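Local coordinates for malonyl CoA-acyl carrier protein transacylase (Mycobacterium tuberculosis, PDB 2QC3) that transfers the malonyl group from malonyl-CoA to holo-acyl carrier protein, supplying malonyl-ACP for fatty acid biosynthesis, at residues 66-71 and 267-272; 15-20 and 62-67; 19-24 and 289-294; 84-89 and 218-223; 115-120 and 204-209. One frame throughout, in Å; residues are numbered along the deposited sequence.

Followed from the N terminus, the chain illustrates how distant pieces are brought together round a parallel sheet. The loop after strand 2-7 opens contacts 2 and 3 almost together, at 15-20 and 19-24. Contact 2 closes first, on helix 57-77 at 62-67, where contact 1 begins. Contact 4 then opens on strand 86-90 and contact 5 on helix 107-125. They close in reverse order: contact 5 at 204-209, contact 4 at 218-223, contact 1 at 267-272 and contact 3 at 289-294, so that 5 lies within 4, 4 within 1 and 1 within 3. Contacts 1, 3 and 4 reach the same parallel sheet, whereas contact 5 pairs two helices beside the probable active site.

Contact 1: 66-71 and 267-272; sequences AATLLA and VEFPPA
Where strand 263-268 of the parallel sheet ends, the chain turns into a Phe269-Pro270-Pro271 loop that packs on helix 57-77, chiefly on Ala67, Thr68 and Ala71. The peptide bond before Pro271 is cis, and the one carbonyl grasped by the helix side chain is that of Pro270. Thr68 OG1 donates to Pro270 O over 2.7 Å, with a C=O...donor angle of 157° and the hydroxyl tilted 19° from the carbonyl plane. This hydroxyl is also hydrogen-bonded to Ile64 O one turn back, so two carbonyl oxygens probably compete for its single proton. With OG1 lying beside the backbone N (chi1 -69°), the other branch of Thr68 is directed at the phenylalanine, CG2 meeting Phe269 CB at 3.9 Å, and the two side chains cross at about a right angle. Phe269 CD2 comes obliquely within 3.7 Å of Thr68 O. Round the helix, small methyl groups meet the proline rings: Ala71 CB rests 3.8 Å from Pro270 CG, and Ala67 CB lies 3.9 Å from Pro271 CD. Every touching residue is buried. Helix 94-101 covers Thr68 through Ala97 and Ile101, and helix 27-37 packs on Leu70. On the sheet side, strand 2-7 pairs with Phe269 through Leu6, while Glu268 is bonded to Arg289 and Val291 of the edge strand and the loop that follows it.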
# COMPACT_ATOMS: atom_id res chain seq x y z
N ALA A 66 6.81 -6.67 4.46
CA ALA A 66 7.79 -7.75 4.54
C ALA A 66 7.63 -8.73 3.37
O ALA A 66 8.61 -9.12 2.74
CB ALA A 66 7.64 -8.51 5.88
N ALA A 67 6.39 -9.11 3.08
CA ALA A 67 6.11 -10.02 1.98
C ALA A 67 6.57 -9.39 0.67
O ALA A 67 7.20 -10.05 -0.17
CB ALA A 67 4.62 -10.32 1.91
N THR A 68 6.25 -8.11 0.51
CA THR A 68 6.63 -7.40 -0.70
C THR A 68 8.13 -7.35 -0.93
O THR A 68 8.60 -7.63 -2.04
CB THR A 68 6.08 -5.95 -0.71
OG1 THR A 68 4.66 -5.99 -0.85
CG2 THR A 68 6.67 -5.16 -1.90
N LEU A 69 8.88 -7.01 0.11
CA LEU A 69 10.31 -6.91 -0.01
C LEU A 69 11.03 -8.25 -0.15
O LEU A 69 12.10 -8.31 -0.77
CB LEU A 69 10.87 -6.08 1.15
CG LEU A 69 10.22 -4.68 1.19
CD1 LEU A 69 10.87 -3.81 2.26
CD2 LEU A 69 10.34 -4.02 -0.19
N LEU A 70 10.48 -9.32 0.41
CA LEU A 70 11.12 -10.63 0.25
C LEU A 70 11.17 -10.92 -1.24
O LEU A 70 12.20 -11.35 -1.77
CB LEU A 70 10.31 -11.72 0.95
CG LEU A 70 10.42 -11.86 2.47
CD1 LEU A 70 9.44 -12.92 2.94
CD2 LEU A 70 11.84 -12.22 2.87
N ALA A 71 10.05 -10.67 -1.91
CA ALA A 71 9.93 -10.90 -3.35
C ALA A 71 10.89 -9.98 -4.09
O ALA A 71 11.57 -10.41 -5.03
CB ALA A 71 8.50 -10.63 -3.80
N VAL A 267 3.85 -5.28 -13.02
CA VAL A 267 4.18 -6.33 -12.08
C VAL A 267 3.67 -5.89 -10.71
O VAL A 267 4.05 -4.83 -10.20
CB VAL A 267 5.70 -6.57 -11.99
CG1 VAL A 267 5.99 -7.70 -11.01
CG2 VAL A 267 6.26 -6.89 -13.37
N GLU A 268 2.80 -6.70 -10.12
CA GLU A 268 2.28 -6.40 -8.80
C GLU A 268 2.92 -7.38 -7.85
O GLU A 268 2.91 -8.60 -8.09
CB GLU A 268 0.75 -6.54 -8.75
CG GLU A 268 0.17 -6.56 -7.33
CD GLU A 268 -1.33 -6.30 -7.27
OE1 GLU A 268 -2.05 -6.64 -8.23
OE2 GLU A 268 -1.79 -5.77 -6.24
N PHE A 269 3.51 -6.85 -6.80
CA PHE A 269 4.19 -7.66 -5.80
C PHE A 269 3.20 -8.23 -4.79
O PHE A 269 2.08 -7.74 -4.66
CB PHE A 269 5.23 -6.82 -5.07
CG PHE A 269 6.45 -6.53 -5.89
CD1 PHE A 269 6.38 -5.68 -6.99
CD2 PHE A 269 7.67 -7.11 -5.57
CE1 PHE A 269 7.50 -5.43 -7.75
CE2 PHE A 269 8.80 -6.86 -6.33
CZ PHE A 269 8.72 -6.01 -7.43
N PRO A 270 3.59 -9.31 -4.09
CA PRO A 270 2.71 -9.92 -3.09
C PRO A 270 2.66 -9.11 -1.80
O PRO A 270 3.56 -8.33 -1.51
CB PRO A 270 3.33 -11.30 -2.89
CG PRO A 270 4.78 -11.06 -3.13
CD PRO A 270 4.74 -10.19 -4.37
N PRO A 271 1.59 -9.27 -1.01
CA PRO A 271 0.47 -10.16 -1.33
C PRO A 271 -0.39 -9.53 -2.42
O PRO A 271 -1.15 -8.59 -2.16
CB PRO A 271 -0.26 -10.29 -0.00
CG PRO A 271 -0.02 -8.95 0.64
CD PRO A 271 1.44 -8.71 0.34
N ALA A 272 -0.26 -10.04 -3.65
CA ALA A 272 -1.01 -9.53 -4.79
C ALA A 272 -2.45 -9.19 -4.42
O ALA A 272 -3.13 -9.98 -3.76
CB ALA A 272 -0.99 -10.56 -5.91

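Contact 2: 15-20 and 62-67; sequences EGMLSP and PLIVAA
Leu18 and Ala67 bring the two backbones closest, 6.1 Å between their CA atoms, where a type I turn from Gly16 to Ser19 meets the side of helix 57-77. Both central residues of that turn, Met17 and Leu18, send their side chains onto the helix. Met17 CG sits between the backbone N and the carbonyl carbon, the crowded position (chi1 59°), and the chain stays extended until a bend at chi3 (-85°) turns the methyl group aside. The sulfur thereby lies alongside Leu63, SD to CG 3.9 Å, while the terminal CE goes on to the next turn and presses on Ala67 CB at 3.5 Å, tighter than usual for two carbons. The same methyl group passes 3.7 Å from Leu63 O, an oxygen already accepting the helical bond from Ala67 N. Leu18 divides its two branches between the same helical residues. Its CD2 reaches Ala67 CB at 3.5 Å, and its CD1 meets Leu63 CD1 at 3.9 Å, the two leucines crossing obliquely. Ala67 CB thus receives two methyl groups, from Met17 and Leu18, roughly at right angles to each other. No hydrogen bond crosses this interface, and all five touching residues are buried. Its cohesion is therefore that of dispersion and exclusion of water, depending on the fit of methyl groups and a polarisable sulfur against the helix.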
# COMPACT_ATOMS: atom_id res chain seq x y z
N GLU A 15 -3.45 -15.38 5.89
CA GLU A 15 -2.66 -16.31 6.68
C GLU A 15 -1.74 -17.16 5.79
O GLU A 15 -2.12 -17.55 4.68
CB GLU A 15 -3.57 -17.22 7.52
CG GLU A 15 -4.71 -17.87 6.76
CD GLU A 15 -5.67 -18.62 7.67
OE1 GLU A 15 -6.29 -17.98 8.55
OE2 GLU A 15 -5.80 -19.85 7.52
N GLY A 16 -0.53 -17.41 6.27
CA GLY A 16 0.43 -18.20 5.52
C GLY A 16 0.99 -17.50 4.30
O GLY A 16 1.67 -18.12 3.49
N MET A 17 0.73 -16.20 4.18
CA MET A 17 1.21 -15.42 3.04
C MET A 17 2.73 -15.45 2.83
O MET A 17 3.21 -15.25 1.72
CB MET A 17 0.73 -13.97 3.16
CG MET A 17 1.18 -13.25 4.42
SD MET A 17 0.47 -11.59 4.59
CE MET A 17 1.63 -10.64 3.62
N LEU A 18 3.48 -15.69 3.90
CA LEU A 18 4.94 -15.73 3.79
C LEU A 18 5.51 -17.14 3.60
O LEU A 18 6.68 -17.29 3.24
CB LEU A 18 5.58 -15.12 5.03
CG LEU A 18 5.44 -13.62 5.27
CD1 LEU A 18 6.30 -13.22 6.46
CD2 LEU A 18 5.88 -12.86 4.03
N SER A 19 4.69 -18.16 3.85
CA SER A 19 5.13 -19.55 3.72
C SER A 19 5.90 -19.84 2.43
O SER A 19 7.03 -20.31 2.47
CB SER A 19 3.94 -20.49 3.82
OG SER A 19 3.37 -20.43 5.11
N PRO A 20 5.28 -19.55 1.28
CA PRO A 20 5.95 -19.81 0.01
C PRO A 20 7.20 -18.97 -0.25
O PRO A 20 7.94 -19.23 -1.20
CB PRO A 20 4.85 -19.55 -1.01
CG PRO A 20 4.06 -18.45 -0.36
CD PRO A 20 3.97 -18.92 1.07
N PRO A 62 3.39 -4.09 8.60
CA PRO A 62 4.78 -4.54 8.42
C PRO A 62 4.85 -5.91 7.73
O PRO A 62 5.81 -6.22 7.04
CB PRO A 62 5.31 -4.58 9.85
CG PRO A 62 4.10 -4.97 10.64
CD PRO A 62 3.02 -4.11 10.02
N LEU A 63 3.81 -6.71 7.94
CA LEU A 63 3.74 -8.04 7.35
C LEU A 63 3.62 -7.91 5.83
O LEU A 63 4.31 -8.61 5.08
CB LEU A 63 2.54 -8.79 7.92
CG LEU A 63 2.42 -10.30 7.69
CD1 LEU A 63 3.66 -11.01 8.23
CD2 LEU A 63 1.16 -10.81 8.38
N ILE A 64 2.75 -7.02 5.38
CA ILE A 64 2.56 -6.80 3.95
C ILE A 64 3.84 -6.26 3.31
O ILE A 64 4.24 -6.72 2.24
CB ILE A 64 1.40 -5.81 3.68
CG1 ILE A 64 0.08 -6.47 4.05
CG2 ILE A 64 1.39 -5.39 2.20
CD1 ILE A 64 -1.10 -5.52 4.06
N VAL A 65 4.48 -5.30 3.97
CA VAL A 65 5.72 -4.73 3.45
C VAL A 65 6.79 -5.82 3.43
O VAL A 65 7.59 -5.90 2.50
CB VAL A 65 6.21 -3.53 4.32
CG1 VAL A 65 7.62 -3.13 3.92
CG2 VAL A 65 5.27 -2.34 4.13
N ALA A 66 6.81 -6.67 4.46
CA ALA A 66 7.79 -7.75 4.54
C ALA A 66 7.63 -8.73 3.37
O ALA A 66 8.61 -9.12 2.74
CB ALA A 66 7.64 -8.51 5.88
N ALA A 67 6.39 -9.11 3.08
CA ALA A 67 6.11 -10.02 1.98
C ALA A 67 6.57 -9.39 0.67
O ALA A 67 7.20 -10.05 -0.17
CB ALA A 67 4.62 -10.32 1.91

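Contact 3: 19-24 and 289-294; sequences SPWLQL and RAVKSP
Trp21 turns one face of its six-membered ring to Pro294, the two side chains crossing at a slant. From CB, with CG beside the backbone N (chi1 -64°), the indole runs away from the turn toward the chain beyond strand 288-290. CD2 is the first ring atom to come over the proline. CE3 approaches Pro294 CG at 3.4 Å and CZ3 approaches it at 3.5 Å, giving a CH-pi contact in which Pro294 CG stands 3.8 Å from the centroid of the six-membered Trp21 ring, 27° off its normal. On the pyrrole side, NE1 donates to a water over 2.8 Å, held in the ring plane, and that water donates in turn to Lys292 O at 2.7 Å. The tryptophan belongs to a type I turn, Trp21 to Leu24, in the loop between strand 2-7 and helix 27-37, and its partner follows the edge strand of the parallel sheet. Ala71 of helix 57-77 packs on the opposite face of the indole. At the far tip, CH2 meets Val291 CG1 edge-on at 3.6 Å and passes Ser293 C obliquely. Pro294 itself is closed in further, its CG lying 3.2 Å from Pro20 O and its CB 4.0 Å from Leu24 CD2.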
# COMPACT_ATOMS: atom_id res chain seq x y z
N SER A 19 4.69 -18.16 3.85
CA SER A 19 5.13 -19.55 3.72
C SER A 19 5.90 -19.84 2.43
O SER A 19 7.03 -20.31 2.47
CB SER A 19 3.94 -20.49 3.82
OG SER A 19 3.37 -20.43 5.11
N PRO A 20 5.28 -19.55 1.28
CA PRO A 20 5.95 -19.81 0.01
C PRO A 20 7.20 -18.97 -0.25
O PRO A 20 7.94 -19.23 -1.20
CB PRO A 20 4.85 -19.55 -1.01
CG PRO A 20 4.06 -18.45 -0.36
CD PRO A 20 3.97 -18.92 1.07
N TRP A 21 7.45 -17.98 0.60
CA TRP A 21 8.63 -17.14 0.41
C TRP A 21 9.77 -17.48 1.36
O TRP A 21 10.94 -17.26 1.03
CB TRP A 21 8.27 -15.65 0.52
CG TRP A 21 7.32 -15.21 -0.55
CD1 TRP A 21 5.97 -15.06 -0.44
CD2 TRP A 21 7.65 -14.93 -1.92
NE1 TRP A 21 5.43 -14.71 -1.66
CE2 TRP A 21 6.44 -14.63 -2.58
CE3 TRP A 21 8.84 -14.91 -2.65
CZ2 TRP A 21 6.39 -14.30 -3.95
CZ3 TRP A 21 8.79 -14.59 -4.01
CH2 TRP A 21 7.57 -14.29 -4.64
N LEU A 22 9.44 -18.03 2.52
CA LEU A 22 10.46 -18.40 3.50
C LEU A 22 11.27 -19.60 3.03
O LEU A 22 12.15 -20.09 3.74
CB LEU A 22 9.81 -18.70 4.85
CG LEU A 22 9.13 -17.53 5.57
CD1 LEU A 22 8.55 -18.00 6.88
CD2 LEU A 22 10.14 -16.42 5.80
N GLN A 23 10.97 -20.08 1.83
CA GLN A 23 11.68 -21.22 1.27
C GLN A 23 12.92 -20.74 0.53
O GLN A 23 13.90 -21.48 0.40
CB GLN A 23 10.77 -22.01 0.32
CG GLN A 23 9.56 -22.65 0.99
CD GLN A 23 8.60 -23.29 -0.00
OE1 GLN A 23 7.57 -23.84 0.38
NE2 GLN A 23 8.93 -23.20 -1.28
N LEU A 24 12.87 -19.51 0.03
CA LEU A 24 14.00 -18.94 -0.71
C LEU A 24 15.24 -18.81 0.16
O LEU A 24 15.16 -18.72 1.39
CB LEU A 24 13.63 -17.55 -1.26
CG LEU A 24 12.64 -17.46 -2.42
CD1 LEU A 24 12.30 -16.01 -2.67
CD2 LEU A 24 13.21 -18.12 -3.66
N ARG A 289 1.47 -9.04 -14.35
CA ARG A 289 1.92 -10.25 -13.68
C ARG A 289 1.69 -10.11 -12.18
O ARG A 289 2.18 -9.17 -11.55
CB ARG A 289 3.40 -10.50 -13.96
CG ARG A 289 3.71 -10.93 -15.39
CD ARG A 289 3.14 -12.32 -15.68
NE ARG A 289 3.48 -12.78 -17.03
CZ ARG A 289 3.11 -13.95 -17.54
NH1 ARG A 289 2.38 -14.79 -16.82
NH2 ARG A 289 3.47 -14.27 -18.77
N ALA A 290 0.93 -11.05 -11.63
CA ALA A 290 0.63 -11.06 -10.20
C ALA A 290 1.59 -12.00 -9.50
O ALA A 290 1.48 -13.22 -9.62
CB ALA A 290 -0.81 -11.53 -9.98
N VAL A 291 2.55 -11.43 -8.77
CA VAL A 291 3.53 -12.25 -8.07
C VAL A 291 2.99 -12.77 -6.75
O VAL A 291 2.83 -12.02 -5.78
CB VAL A 291 4.82 -11.46 -7.80
CG1 VAL A 291 5.83 -12.33 -7.06
CG2 VAL A 291 5.41 -10.97 -9.11
N LYS A 292 2.71 -14.07 -6.71
CA LYS A 292 2.21 -14.69 -5.49
C LYS A 292 3.07 -15.88 -5.11
O LYS A 292 2.83 -16.52 -4.09
CB LYS A 292 0.75 -15.11 -5.68
CG LYS A 292 0.38 -15.52 -7.10
CD LYS A 292 1.15 -16.74 -7.56
CE LYS A 292 0.71 -17.16 -8.95
NZ LYS A 292 1.37 -18.42 -9.39
N SER A 293 4.07 -16.17 -5.93
CA SER A 293 4.98 -17.28 -5.67
C SER A 293 6.32 -17.09 -6.36
O SER A 293 6.40 -16.52 -7.45
CB SER A 293 4.35 -18.61 -6.10
OG SER A 293 4.15 -18.68 -7.50
N PRO A 294 7.41 -17.57 -5.73
CA PRO A 294 8.75 -17.45 -6.29
C PRO A 294 8.82 -18.00 -7.71
O PRO A 294 9.68 -17.61 -8.50
CB PRO A 294 9.60 -18.26 -5.32
CG PRO A 294 8.90 -18.06 -4.03
CD PRO A 294 7.45 -18.22 -4.41
O HOH W 1 2.61 -14.99 -1.86

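Contact 4: 84-89 and 218-223; sequences KDVIVA and PTATLL
Ile87 and Leu223 meet at about a right angle, the isoleucine tip pushing CD1 to within 3.3 Å of Leu223 CG, a close fit for two carbons. CG1 of Ile87, anti to the backbone N (chi1 -163°), leans toward the neighbouring strand and also touches Thr221, 3.7 Å from its CG2. These side chains occupy one face of the parallel sheet. On the reverse face Val88 and Leu222 lie at a slant to each other, Val88 CB 4.0 Å from Leu222 CD1. The backbones between them are joined by two nearly straight hydrogen bonds: Val88 N donates to Thr221 O at 2.7 Å and Leu223 N to Val88 O at 3.0 Å, so Val88 is gripped through both its polar atoms. Nearer the start of the strand, Val86 CG2 meets Ala220 CB at 3.8 Å, but the backbones diverge there and a water bridges them, donating to Val86 O at 2.7 Å and accepting from Thr221 N at 3.2 Å. Helix 251-260 covers the Ile87 and Leu223 face through Leu258, and helix 94-101 covers Val88 and Leu222 through Ala98. Strand 2-7 pairs with the other side of strand 86-90, which leads on to a probable nucleophile elbow at Ser92.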
# COMPACT_ATOMS: atom_id res chain seq x y z
N LYS A 84 16.71 -3.09 -16.84
CA LYS A 84 15.41 -2.65 -17.35
C LYS A 84 14.86 -1.45 -16.58
O LYS A 84 14.88 -1.44 -15.35
CB LYS A 84 14.42 -3.81 -17.26
CG LYS A 84 14.87 -5.06 -17.98
CD LYS A 84 13.93 -6.22 -17.70
CE LYS A 84 14.39 -7.49 -18.39
NZ LYS A 84 13.52 -8.65 -18.04
N ASP A 85 14.37 -0.45 -17.31
CA ASP A 85 13.82 0.72 -16.65
C ASP A 85 12.47 0.43 -16.01
O ASP A 85 11.62 -0.25 -16.58
CB ASP A 85 13.67 1.88 -17.63
CG ASP A 85 14.96 2.64 -17.83
OD1 ASP A 85 15.69 2.34 -18.80
OD2 ASP A 85 15.26 3.53 -17.00
N VAL A 86 12.29 0.96 -14.81
CA VAL A 86 11.06 0.75 -14.08
C VAL A 86 10.47 2.04 -13.52
O VAL A 86 11.14 3.07 -13.44
CB VAL A 86 11.28 -0.23 -12.91
CG1 VAL A 86 11.86 -1.54 -13.42
CG2 VAL A 86 12.20 0.41 -11.87
N ILE A 87 9.20 1.97 -13.16
CA ILE A 87 8.50 3.10 -12.55
C ILE A 87 7.86 2.40 -11.36
O ILE A 87 7.23 1.35 -11.51
CB ILE A 87 7.44 3.69 -13.52
CG1 ILE A 87 7.03 5.09 -13.06
CG2 ILE A 87 6.24 2.78 -13.64
CD1 ILE A 87 6.49 5.16 -11.66
N VAL A 88 8.07 2.94 -10.16
CA VAL A 88 7.54 2.31 -8.94
C VAL A 88 6.39 3.07 -8.31
O VAL A 88 6.35 4.30 -8.33
CB VAL A 88 8.67 2.17 -7.88
CG1 VAL A 88 8.23 1.23 -6.76
CG2 VAL A 88 9.94 1.68 -8.53
N ALA A 89 5.44 2.33 -7.75
CA ALA A 89 4.29 2.93 -7.09
C ALA A 89 3.68 1.94 -6.09
O ALA A 89 3.63 0.74 -6.36
CB ALA A 89 3.24 3.35 -8.11
N PRO A 218 15.71 8.49 -4.75
CA PRO A 218 15.24 7.29 -5.45
C PRO A 218 16.08 6.93 -6.67
O PRO A 218 16.51 7.80 -7.43
CB PRO A 218 13.79 7.64 -5.80
CG PRO A 218 13.81 9.13 -5.91
CD PRO A 218 14.67 9.54 -4.75
N THR A 219 16.31 5.63 -6.84
CA THR A 219 17.09 5.14 -7.97
C THR A 219 16.18 4.90 -9.17
O THR A 219 16.64 4.54 -10.25
CB THR A 219 17.80 3.81 -7.62
OG1 THR A 219 16.82 2.79 -7.37
CG2 THR A 219 18.67 3.98 -6.39
N ALA A 220 14.89 5.11 -8.97
CA ALA A 220 13.92 4.92 -10.05
C ALA A 220 12.79 5.92 -9.90
O ALA A 220 12.65 6.55 -8.86
CB ALA A 220 13.37 3.50 -10.01
N THR A 221 12.00 6.07 -10.96
CA THR A 221 10.86 6.98 -10.91
C THR A 221 9.91 6.43 -9.84
O THR A 221 9.39 5.32 -9.96
CB THR A 221 10.11 7.01 -12.26
OG1 THR A 221 11.04 7.32 -13.31
CG2 THR A 221 9.01 8.06 -12.23
N LEU A 222 9.72 7.21 -8.79
CA LEU A 222 8.87 6.81 -7.67
C LEU A 222 7.67 7.75 -7.56
O LEU A 222 7.83 8.95 -7.32
CB LEU A 222 9.68 6.84 -6.37
CG LEU A 222 9.02 6.47 -5.04
CD1 LEU A 222 8.61 4.99 -5.03
CD2 LEU A 222 10.01 6.72 -3.92
N LEU A 223 6.48 7.20 -7.75
CA LEU A 223 5.25 7.97 -7.66
C LEU A 223 4.73 8.03 -6.23
O LEU A 223 5.10 7.19 -5.40
CB LEU A 223 4.17 7.36 -8.56
CG LEU A 223 4.55 7.25 -10.04
CD1 LEU A 223 3.34 6.76 -10.83
CD2 LEU A 223 5.01 8.62 -10.55
O HOH W 2 13.12 4.96 -13.69

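Contact 5: 115-120 and 204-209; sequences ATRGAE and DGFAAA. With ACY (acetic acid), chain B.
Arg117 and Phe206 make the main nonpolar contact between two nearly antiparallel helices whose axes approach to 8.9 Å. The arginine starts anti to the backbone N (chi1 -170°) and runs extended to NE, so that CG comes over one face of the ring, offset toward its rim, 4.0 Å from the centroid of the Phe206 ring and 24° off the normal, in a CH-pi contact. CB presses on Phe206 CE1 at 3.5 Å. The guanidinium then stands nearly perpendicular to the ring, 85° between the planes. Elsewhere Thr116 CG2 touches Ala209 CB at 3.8 Å, and the Glu120 carboxyl carbon CD lies 3.9 Å from Gly205 CA, a close lie permitted by the missing glycine side chain. Among polar contacts, Gly205 N donates to a water at 2.9 Å. Arg117 NH1 donates to ACY O of the bound acetic acid, probably from the crystallisation liquor, at 2.8 Å, and NH2 adds a weak bond to the same atom at 3.3 Å, within the guanidinium plane. Gln61 also binds NH1, and Val93 N holds the ligand. Arg117 touches His195 and lies near Ser92, the probable catalytic pair, and its grip on a carboxyl group is consistent with holding the malonyl carboxylate, as in related transacylases.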
# COMPACT_ATOMS: atom_id res chain seq x y z
N ALA A 115 6.03 -1.02 10.70
CA ALA A 115 5.54 -1.47 12.00
C ALA A 115 5.16 -0.27 12.88
O ALA A 115 4.19 -0.33 13.64
CB ALA A 115 6.60 -2.31 12.70
N THR A 116 5.92 0.81 12.77
CA THR A 116 5.63 2.02 13.53
C THR A 116 4.34 2.65 13.02
O THR A 116 3.50 3.10 13.80
CB THR A 116 6.75 3.05 13.40
OG1 THR A 116 7.93 2.55 14.02
CG2 THR A 116 6.36 4.36 14.07
N ARG A 117 4.20 2.67 11.69
CA ARG A 117 3.02 3.24 11.05
C ARG A 117 1.78 2.48 11.54
O ARG A 117 0.74 3.08 11.79
CB ARG A 117 3.15 3.12 9.52
CG ARG A 117 2.10 3.89 8.72
CD ARG A 117 2.45 3.82 7.23
NE ARG A 117 1.60 4.68 6.39
CZ ARG A 117 0.35 4.40 6.05
NH1 ARG A 117 -0.24 3.29 6.48
NH2 ARG A 117 -0.33 5.24 5.28
N GLY A 118 1.91 1.17 11.69
CA GLY A 118 0.79 0.37 12.14
C GLY A 118 0.43 0.59 13.60
O GLY A 118 -0.74 0.77 13.94
N ALA A 119 1.44 0.55 14.47
CA ALA A 119 1.22 0.75 15.90
C ALA A 119 0.65 2.14 16.17
O ALA A 119 -0.25 2.29 17.00
CB ALA A 119 2.54 0.57 16.66
N GLU A 120 1.17 3.15 15.49
CA GLU A 120 0.69 4.51 15.68
C GLU A 120 -0.74 4.71 15.18
O GLU A 120 -1.55 5.36 15.84
CB GLU A 120 1.61 5.51 14.98
CG GLU A 120 2.95 5.68 15.64
CD GLU A 120 2.83 6.00 17.12
OE1 GLU A 120 2.05 6.91 17.47
OE2 GLU A 120 3.51 5.35 17.93
N ASP A 204 2.97 12.18 14.93
CA ASP A 204 4.15 12.38 15.76
C ASP A 204 5.10 11.20 15.77
O ASP A 204 6.29 11.34 15.48
CB ASP A 204 3.74 12.72 17.20
CG ASP A 204 3.32 14.16 17.36
OD1 ASP A 204 2.96 14.56 18.48
OD2 ASP A 204 3.37 14.91 16.36
N GLY A 205 4.57 10.03 16.12
CA GLY A 205 5.39 8.84 16.17
C GLY A 205 5.90 8.44 14.80
O GLY A 205 7.07 8.09 14.64
N PHE A 206 5.02 8.49 13.81
CA PHE A 206 5.41 8.12 12.45
C PHE A 206 6.45 9.10 11.92
O PHE A 206 7.44 8.71 11.31
CB PHE A 206 4.18 8.09 11.54
CG PHE A 206 4.45 7.51 10.18
CD1 PHE A 206 5.06 6.26 10.05
CD2 PHE A 206 4.10 8.20 9.03
CE1 PHE A 206 5.31 5.71 8.78
CE2 PHE A 206 4.35 7.66 7.76
CZ PHE A 206 4.95 6.41 7.64
N ALA A 207 6.21 10.39 12.16
CA ALA A 207 7.12 11.43 11.70
C ALA A 207 8.50 11.30 12.34
O ALA A 207 9.52 11.45 11.67
CB ALA A 207 6.53 12.81 11.98
N ALA A 208 8.53 11.02 13.64
CA ALA A 208 9.80 10.88 14.36
C ALA A 208 10.58 9.68 13.85
O ALA A 208 11.79 9.76 13.64
CB ALA A 208 9.55 10.75 15.85
N ALA A 209 9.89 8.57 13.65
CA ALA A 209 10.55 7.36 13.15
C ALA A 209 11.18 7.62 11.78
O ALA A 209 12.34 7.28 11.54
CB ALA A 209 9.54 6.22 13.05
C ACY B . -3.07 1.83 4.77
O ACY B . -2.68 2.91 5.17
OXT ACY B . -2.19 0.91 4.33
CH3 ACY B . -4.54 1.51 4.76
O HOH W 3 2.09 9.32 17.46